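Local coordinates for ALKF (Bacillus cereus, PDB 3ZBO), which is of unknown cellular function but belongs to a family related to the HEAT-like repeat DNA glycosylases and has affinity for branched DNA structures, at residues Ile155-Ile166 with Ser175-Thr183; Val184-His192 with Glu226-Arg236. All coordinates share one frame; numbering follows the deposited sequence. Where two conformers were deposited one is given.

In the fold
Contacts 1 and 2 follow one another along the chain and share helix 171-187. Contact 1 packs the middle of that helix against helix 152-165 in the buried interior. Contact 2 takes over at its C-terminal end, where the chain after helix 219-228 lies across the last turn. The two centres are about 15 Å apart. They meet through Ile155, whose CG2 is 3.7 Å from Leu191 CD1 and 3.8 Å from Val184 CG2. Contact 1 lies nearer the middle of the chain, its centre about 15 Å from the chain centre, against about 19 Å for contact 2. No ligand or DNA marks a site at either contact.

Contact 1. Residues Ile155-Ile166 with Ser175-Thr183; sequences ISDMLEMVKDTI and SAMNNFLNT
Two consecutive helices of the mainly helical fold related to the HEAT-like repeat DNA glycosylases pack here, 152-165 against 171-187. A short connection lets the chain turn back, and the N-to-C directions of the two segments differ by 134°. Their axes approach to 10.2 Å. No hydrogen bond crosses, so side-chain packing carries the contact.

Phe180 is a knob in a hole formed by Ile155, Met158, Leu159 and Val162. Its CG is anti to the backbone N (chi1 178°), which places the ring among those four residues. The Met158 and Phe180 side chains cross at about a right angle. Met158 CB lies 3.7 Å from Phe180 CZ. The Met158 chain bends at chi3 (76°), which brings CE to 3.7 Å from Phe180 CE1. The sulfur sits obliquely to the ring in a Met-aromatic contact. Trp135 of helix 128-144 meets the same ring edge-to-face, so a third helix joins this core.

Next to the knob, Leu181 and Val162 reach toward each other tip to tip. Leu181 CD2 is 3.5 Å from Val162 CG1, tighter than usual for two carbons. Leu181 CD2 also touches Leu159 CD2. The other methyl of Val162, CG2, packs on Met177 and Phe180.

Met177 closes the end near the turn. Its CB touches Ile166 CD1 at 3.8 Å, and Met177 SD is 4.0 Å from Ile166 CG1. Thr165 OG1 donates to Met161 O from above the carbonyl plane. On the contact side, that hydroxyl oxygen is 3.6 Å from Met177 CE.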
# COMPACT_ATOMS: atom_id res chain seq x y z
N ILE A 155 -8.14 5.12 16.19
CA ILE A 155 -7.76 3.73 15.76
C ILE A 155 -8.73 2.70 16.29
O ILE A 155 -9.11 1.76 15.61
CB ILE A 155 -6.30 3.43 16.22
CG1 ILE A 155 -5.30 4.40 15.63
CG2 ILE A 155 -5.92 1.94 15.86
CD1 ILE A 155 -5.25 4.53 14.09
N SER A 156 -9.22 2.86 17.55
CA SER A 156 -10.18 1.93 18.05
C SER A 156 -11.47 1.91 17.24
O SER A 156 -12.03 0.83 16.96
CB SER A 156 -10.41 2.34 19.54
OG SER A 156 -11.34 1.46 20.13
N ASP A 157 -11.94 3.11 16.86
CA ASP A 157 -13.17 3.20 16.08
C ASP A 157 -12.95 2.56 14.68
O ASP A 157 -13.86 1.90 14.14
CB ASP A 157 -13.57 4.67 15.92
CG ASP A 157 -14.15 5.29 17.17
OD1 ASP A 157 -14.49 4.57 18.09
OD2 ASP A 157 -14.29 6.54 17.11
N MET A 158 -11.74 2.74 14.13
CA MET A 158 -11.38 2.06 12.89
C MET A 158 -11.38 0.55 13.04
O MET A 158 -11.87 -0.17 12.10
CB MET A 158 -10.02 2.57 12.40
CG MET A 158 -10.11 4.02 11.90
SD MET A 158 -8.53 4.71 11.59
CE MET A 158 -8.11 3.92 10.03
N LEU A 159 -10.89 0.01 14.16
CA LEU A 159 -10.95 -1.45 14.33
C LEU A 159 -12.41 -1.94 14.34
O LEU A 159 -12.73 -3.01 13.81
CB LEU A 159 -10.32 -1.86 15.68
CG LEU A 159 -8.81 -1.75 15.72
CD1 LEU A 159 -8.28 -1.95 17.17
CD2 LEU A 159 -8.18 -2.79 14.82
N GLU A 160 -13.28 -1.14 15.04
CA GLU A 160 -14.70 -1.52 15.07
C GLU A 160 -15.36 -1.47 13.70
O GLU A 160 -16.13 -2.37 13.37
CB GLU A 160 -15.46 -0.60 16.01
CG GLU A 160 -15.18 -0.83 17.46
CD GLU A 160 -15.58 -2.19 17.96
OE1 GLU A 160 -16.64 -2.73 17.54
OE2 GLU A 160 -14.88 -2.78 18.80
N MET A 161 -14.94 -0.51 12.86
CA MET A 161 -15.43 -0.43 11.50
C MET A 161 -14.98 -1.66 10.70
O MET A 161 -15.77 -2.26 9.97
CB MET A 161 -14.97 0.86 10.88
CG MET A 161 -15.47 1.01 9.49
SD MET A 161 -17.24 1.20 9.39
CE MET A 161 -17.51 2.47 10.63
N VAL A 162 -13.74 -2.07 10.88
CA VAL A 162 -13.32 -3.27 10.20
C VAL A 162 -14.14 -4.49 10.71
O VAL A 162 -14.68 -5.25 9.90
CB VAL A 162 -11.81 -3.56 10.45
CG1 VAL A 162 -11.43 -4.98 9.89
CG2 VAL A 162 -10.96 -2.50 9.81
N LYS A 163 -14.30 -4.68 12.02
CA LYS A 163 -15.12 -5.77 12.56
C LYS A 163 -16.54 -5.78 11.94
O LYS A 163 -17.04 -6.84 11.53
CB LYS A 163 -15.26 -5.63 14.10
CG LYS A 163 -16.11 -6.75 14.77
CD LYS A 163 -16.25 -6.41 16.26
CE LYS A 163 -17.45 -5.53 16.45
NZ LYS A 163 -18.03 -5.71 17.84
N ASP A 164 -17.12 -4.59 11.87
CA ASP A 164 -18.54 -4.50 11.51
C ASP A 164 -18.75 -4.65 10.04
O ASP A 164 -19.87 -5.10 9.63
CB ASP A 164 -19.12 -3.18 11.95
CG ASP A 164 -19.32 -3.10 13.48
OD1 ASP A 164 -19.32 -4.11 14.17
OD2 ASP A 164 -19.38 -1.94 13.98
N THR A 165 -17.73 -4.37 9.20
CA THR A 165 -17.99 -4.18 7.78
C THR A 165 -17.03 -4.89 6.82
O THR A 165 -17.30 -4.98 5.58
CB THR A 165 -17.98 -2.72 7.33
OG1 THR A 165 -16.63 -2.13 7.38
CG2 THR A 165 -18.91 -1.80 8.24
N ILE A 166 -15.99 -5.52 7.36
CA ILE A 166 -15.06 -6.20 6.44
C ILE A 166 -15.70 -7.26 5.50
O ILE A 166 -15.37 -7.37 4.30
CB ILE A 166 -13.82 -6.76 7.21
CG1 ILE A 166 -12.75 -7.21 6.23
CG2 ILE A 166 -14.25 -7.98 8.14
CD1 ILE A 166 -11.35 -7.46 6.93
N SER A 175 -8.73 -6.86 1.77
CA SER A 175 -7.30 -7.16 1.95
C SER A 175 -6.65 -6.07 2.75
O SER A 175 -5.87 -6.38 3.70
CB SER A 175 -6.67 -7.27 0.56
OG SER A 175 -5.22 -7.26 0.71
N ALA A 176 -6.92 -4.81 2.45
CA ALA A 176 -6.26 -3.75 3.18
C ALA A 176 -6.78 -3.60 4.59
O ALA A 176 -5.97 -3.30 5.53
CB ALA A 176 -6.48 -2.37 2.41
N MET A 177 -8.07 -3.81 4.81
CA MET A 177 -8.60 -3.74 6.22
C MET A 177 -7.97 -4.92 7.02
O MET A 177 -7.73 -4.76 8.23
CB MET A 177 -10.13 -3.94 6.13
CG MET A 177 -10.80 -2.70 5.68
SD MET A 177 -12.60 -3.22 5.61
CE MET A 177 -13.40 -1.64 5.89
N ASN A 178 -7.79 -6.10 6.37
CA ASN A 178 -7.14 -7.19 7.10
C ASN A 178 -5.70 -6.85 7.51
O ASN A 178 -5.29 -7.20 8.66
CB ASN A 178 -7.20 -8.48 6.23
CG ASN A 178 -6.81 -9.73 7.00
OD1 ASN A 178 -5.67 -10.24 6.82
ND2 ASN A 178 -7.74 -10.21 7.75
N ASN A 179 -5.01 -6.21 6.57
CA ASN A 179 -3.64 -5.74 6.84
C ASN A 179 -3.74 -4.75 8.04
O ASN A 179 -2.86 -4.82 8.96
CB ASN A 179 -3.06 -5.13 5.51
CG ASN A 179 -1.62 -4.75 5.62
OD1 ASN A 179 -0.94 -5.18 6.55
ND2 ASN A 179 -1.10 -4.04 4.60
N PHE A 180 -4.73 -3.89 8.06
CA PHE A 180 -4.83 -2.95 9.18
C PHE A 180 -4.99 -3.73 10.51
O PHE A 180 -4.36 -3.34 11.50
CB PHE A 180 -6.00 -1.97 8.85
CG PHE A 180 -6.25 -0.95 9.96
CD1 PHE A 180 -5.52 0.24 9.96
CD2 PHE A 180 -7.21 -1.22 10.90
CE1 PHE A 180 -5.77 1.21 10.95
CE2 PHE A 180 -7.47 -0.26 11.90
CZ PHE A 180 -6.74 0.98 11.94
N LEU A 181 -5.84 -4.74 10.58
CA LEU A 181 -5.98 -5.54 11.82
C LEU A 181 -4.62 -6.09 12.23
O LEU A 181 -4.24 -5.97 13.39
CB LEU A 181 -6.91 -6.78 11.64
CG LEU A 181 -8.34 -6.43 11.26
CD1 LEU A 181 -9.04 -7.82 11.38
CD2 LEU A 181 -9.02 -5.43 12.35
N ASN A 182 -3.91 -6.70 11.28
CA ASN A 182 -2.60 -7.24 11.64
C ASN A 182 -1.63 -6.22 12.08
O ASN A 182 -0.93 -6.44 13.04
CB ASN A 182 -1.95 -7.83 10.38
CG ASN A 182 -2.29 -9.22 10.12
OD1 ASN A 182 -1.56 -10.11 10.66
ND2 ASN A 182 -3.07 -9.45 9.09
N THR A 183 -1.64 -5.05 11.46
CA THR A 183 -0.63 -4.01 11.71
C THR A 183 -0.94 -3.36 13.04
O THR A 183 0.01 -3.07 13.81
CB THR A 183 -0.64 -2.98 10.58
OG1 THR A 183 -0.30 -3.66 9.36
CG2 THR A 183 0.51 -1.97 10.87

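Contact 2. Residues Val184-His192 with Glu226-Arg236; sequences VAISYVPLH and ELDRGRLGFKR
Ser187 OG donates to Phe234 O across a short 2.6 Å bond, in the carbonyl plane. The hydroxyl oxygen also accepts from a water. Ser187 O receives Lys235 NZ at 3.1 Å. The same ammonium forms a salt bridge with Asp147 and bonds to the carbonyls of Leu142 and Arg145. It thus ties the helix end to the C-terminal end of helix 128-144 and the residues after it.

The third bond across runs from Gly233 N to Ile186 O, 2.7 Å long and nearly along the C=O axis.

Ile186 supplies the apolar part. With CG2 anti to the backbone N and CG1 beside it (chi1 -64°), its branches divide. CG2 meets Arg231 O, while CD1 reaches both Glu226 CB and Leu227 CD2, each at 3.6 Å. Val189 CG1 packs on Gly233 CA, also at 3.6 Å. Within the second segment, Arg229 NH1 forms a salt bridge with Glu226 OE1 at 3.0 Å. The pairing of Arg236 with Glu226 is doubtful.

Helix 219-228 is closed by a Schellman motif, with Gly230 at positive phi. The chain beyond it, which bonds to Ile186 O and Ser187 O, continues into a type II turn from Arg231 to Phe234.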
# COMPACT_ATOMS: atom_id res chain seq x y z
N VAL A 184 -2.21 -3.07 13.34
CA VAL A 184 -2.55 -2.47 14.68
C VAL A 184 -2.10 -3.49 15.75
O VAL A 184 -1.47 -3.10 16.74
CB VAL A 184 -4.06 -2.16 14.82
CG1 VAL A 184 -4.34 -1.75 16.31
CG2 VAL A 184 -4.44 -0.98 13.85
N ALA A 185 -2.41 -4.78 15.56
CA ALA A 185 -2.07 -5.74 16.66
C ALA A 185 -0.60 -5.80 16.95
O ALA A 185 -0.24 -6.09 18.12
CB ALA A 185 -2.63 -7.08 16.27
N ILE A 186 0.24 -5.67 15.94
CA ILE A 186 1.67 -5.76 16.14
C ILE A 186 2.34 -4.43 16.33
O ILE A 186 3.26 -4.30 17.17
CB ILE A 186 2.27 -6.55 14.93
CG1 ILE A 186 1.75 -7.97 14.90
CG2 ILE A 186 3.82 -6.51 15.03
CD1 ILE A 186 1.87 -8.77 16.24
N SER A 187 1.97 -3.39 15.57
CA SER A 187 2.72 -2.15 15.58
C SER A 187 2.09 -1.00 16.38
O SER A 187 2.73 0.03 16.46
CB SER A 187 3.00 -1.67 14.16
OG SER A 187 3.78 -2.65 13.44
N TYR A 188 0.91 -1.19 16.93
CA TYR A 188 0.25 -0.16 17.75
C TYR A 188 -0.18 -0.73 19.07
O TYR A 188 -1.32 -1.07 19.31
CB TYR A 188 -0.96 0.39 16.94
CG TYR A 188 -1.52 1.66 17.70
CD1 TYR A 188 -0.79 2.80 17.73
CD2 TYR A 188 -2.77 1.55 18.29
CE1 TYR A 188 -1.36 3.96 18.44
CE2 TYR A 188 -3.39 2.63 18.95
CZ TYR A 188 -2.61 3.80 19.04
OH TYR A 188 -3.19 4.85 19.72
N VAL A 189 0.82 -0.85 19.95
CA VAL A 189 0.58 -1.57 21.21
C VAL A 189 -0.53 -1.03 22.10
O VAL A 189 -1.12 -1.83 22.86
CB VAL A 189 1.85 -1.78 22.06
CG1 VAL A 189 2.86 -2.58 21.31
CG2 VAL A 189 2.46 -0.49 22.56
N PRO A 190 -0.88 0.27 21.99
CA PRO A 190 -2.07 0.62 22.84
C PRO A 190 -3.33 -0.16 22.64
O PRO A 190 -4.15 -0.32 23.55
CB PRO A 190 -2.22 2.11 22.57
CG PRO A 190 -0.86 2.58 22.20
CD PRO A 190 -0.28 1.41 21.31
N LEU A 191 -3.53 -0.71 21.44
CA LEU A 191 -4.70 -1.49 21.15
C LEU A 191 -4.32 -2.90 20.68
O LEU A 191 -5.12 -3.57 20.00
CB LEU A 191 -5.51 -0.79 20.02
CG LEU A 191 -6.14 0.51 20.52
CD1 LEU A 191 -6.76 1.25 19.39
CD2 LEU A 191 -7.13 0.27 21.61
N HIS A 192 -3.17 -3.39 21.21
CA HIS A 192 -2.81 -4.81 20.90
C HIS A 192 -3.92 -5.78 21.26
O HIS A 192 -4.34 -6.62 20.40
CB HIS A 192 -1.52 -5.20 21.65
CG HIS A 192 -1.26 -6.65 21.49
ND1 HIS A 192 -1.30 -7.62 22.48
CD2 HIS A 192 -1.04 -7.29 20.34
CE1 HIS A 192 -1.02 -8.82 21.93
NE2 HIS A 192 -0.85 -8.62 20.63
N GLU A 226 3.64 -13.36 14.17
CA GLU A 226 4.48 -12.28 14.61
C GLU A 226 4.75 -12.28 16.09
O GLU A 226 5.90 -12.06 16.47
CB GLU A 226 3.85 -10.92 14.20
CG GLU A 226 3.79 -10.77 12.64
CD GLU A 226 5.05 -10.17 12.09
OE1 GLU A 226 6.13 -10.83 12.07
OE2 GLU A 226 4.96 -9.00 11.64
N LEU A 227 3.73 -12.62 16.87
CA LEU A 227 3.99 -12.79 18.32
C LEU A 227 4.96 -13.89 18.62
O LEU A 227 5.87 -13.73 19.46
CB LEU A 227 2.71 -13.03 19.05
CG LEU A 227 1.65 -11.88 18.88
CD1 LEU A 227 0.41 -12.17 19.64
CD2 LEU A 227 2.24 -10.48 19.41
N ASP A 228 4.85 -14.98 17.86
CA ASP A 228 5.85 -16.11 18.02
C ASP A 228 7.33 -15.71 17.71
O ASP A 228 8.27 -16.30 18.30
CB ASP A 228 5.45 -17.28 17.09
CG ASP A 228 4.16 -18.00 17.55
OD1 ASP A 228 3.59 -17.70 18.64
OD2 ASP A 228 3.70 -18.86 16.74
N ARG A 229 7.51 -14.70 16.85
CA ARG A 229 8.78 -14.18 16.45
C ARG A 229 9.24 -13.07 17.42
O ARG A 229 10.31 -12.51 17.23
CB ARG A 229 8.67 -13.59 15.00
CG ARG A 229 8.33 -14.61 13.90
CD ARG A 229 8.02 -13.85 12.53
NE ARG A 229 7.52 -14.77 11.47
CZ ARG A 229 6.41 -14.60 10.71
NH1 ARG A 229 5.62 -13.51 10.79
NH2 ARG A 229 6.09 -15.54 9.81
N GLY A 230 8.42 -12.69 18.40
CA GLY A 230 8.79 -11.69 19.41
C GLY A 230 8.60 -10.27 18.91
O GLY A 230 9.21 -9.33 19.42
N ARG A 231 7.79 -10.15 17.83
CA ARG A 231 7.63 -8.80 17.20
C ARG A 231 6.57 -7.90 17.73
O ARG A 231 6.29 -6.86 17.11
CB ARG A 231 7.33 -9.00 15.73
CG ARG A 231 8.51 -9.54 14.94
CD ARG A 231 9.47 -8.50 14.62
NE ARG A 231 10.56 -8.93 13.74
CZ ARG A 231 11.88 -8.94 14.01
NH1 ARG A 231 12.40 -8.49 15.19
NH2 ARG A 231 12.72 -9.35 13.06
N LEU A 232 5.93 -8.18 18.82
CA LEU A 232 4.99 -7.15 19.43
C LEU A 232 5.66 -5.85 19.65
O LEU A 232 6.76 -5.78 20.30
CB LEU A 232 4.52 -7.66 20.78
CG LEU A 232 3.56 -6.76 21.54
CD1 LEU A 232 2.29 -6.57 20.74
CD2 LEU A 232 3.07 -7.44 22.82
N GLY A 233 5.08 -4.74 19.11
CA GLY A 233 5.65 -3.41 19.20
C GLY A 233 6.54 -3.02 18.02
O GLY A 233 7.00 -1.85 17.93
N PHE A 234 6.94 -3.95 17.15
CA PHE A 234 7.85 -3.73 16.11
C PHE A 234 7.22 -2.80 15.09
O PHE A 234 6.06 -3.04 14.68
CB PHE A 234 8.08 -5.10 15.37
CG PHE A 234 9.19 -5.10 14.38
CD1 PHE A 234 10.49 -5.14 14.78
CD2 PHE A 234 8.92 -5.11 13.00
CE1 PHE A 234 11.56 -5.19 13.85
CE2 PHE A 234 9.94 -5.13 12.05
CZ PHE A 234 11.31 -5.16 12.49
N LYS A 235 8.00 -1.84 14.69
CA LYS A 235 7.51 -0.99 13.55
C LYS A 235 8.50 -1.04 12.39
O LYS A 235 9.66 -0.82 12.61
CB LYS A 235 7.36 0.44 14.03
CG LYS A 235 6.27 0.70 15.00
CD LYS A 235 6.41 2.09 15.51
CE LYS A 235 5.29 2.38 16.42
NZ LYS A 235 3.96 2.80 15.71
N ARG A 236 7.94 -1.44 11.25
CA ARG A 236 8.66 -1.66 9.99
C ARG A 236 8.32 -0.52 9.00
O ARG A 236 7.23 -0.48 8.54
CB ARG A 236 8.27 -3.05 9.40
CG ARG A 236 6.76 -3.36 9.30
CD ARG A 236 6.36 -4.44 10.29
NE ARG A 236 6.63 -5.77 9.78
CZ ARG A 236 6.02 -6.85 10.23
NH1 ARG A 236 5.10 -6.72 11.19
NH2 ARG A 236 6.30 -8.04 9.72
O HOH W 1 3.12 -4.88 11.71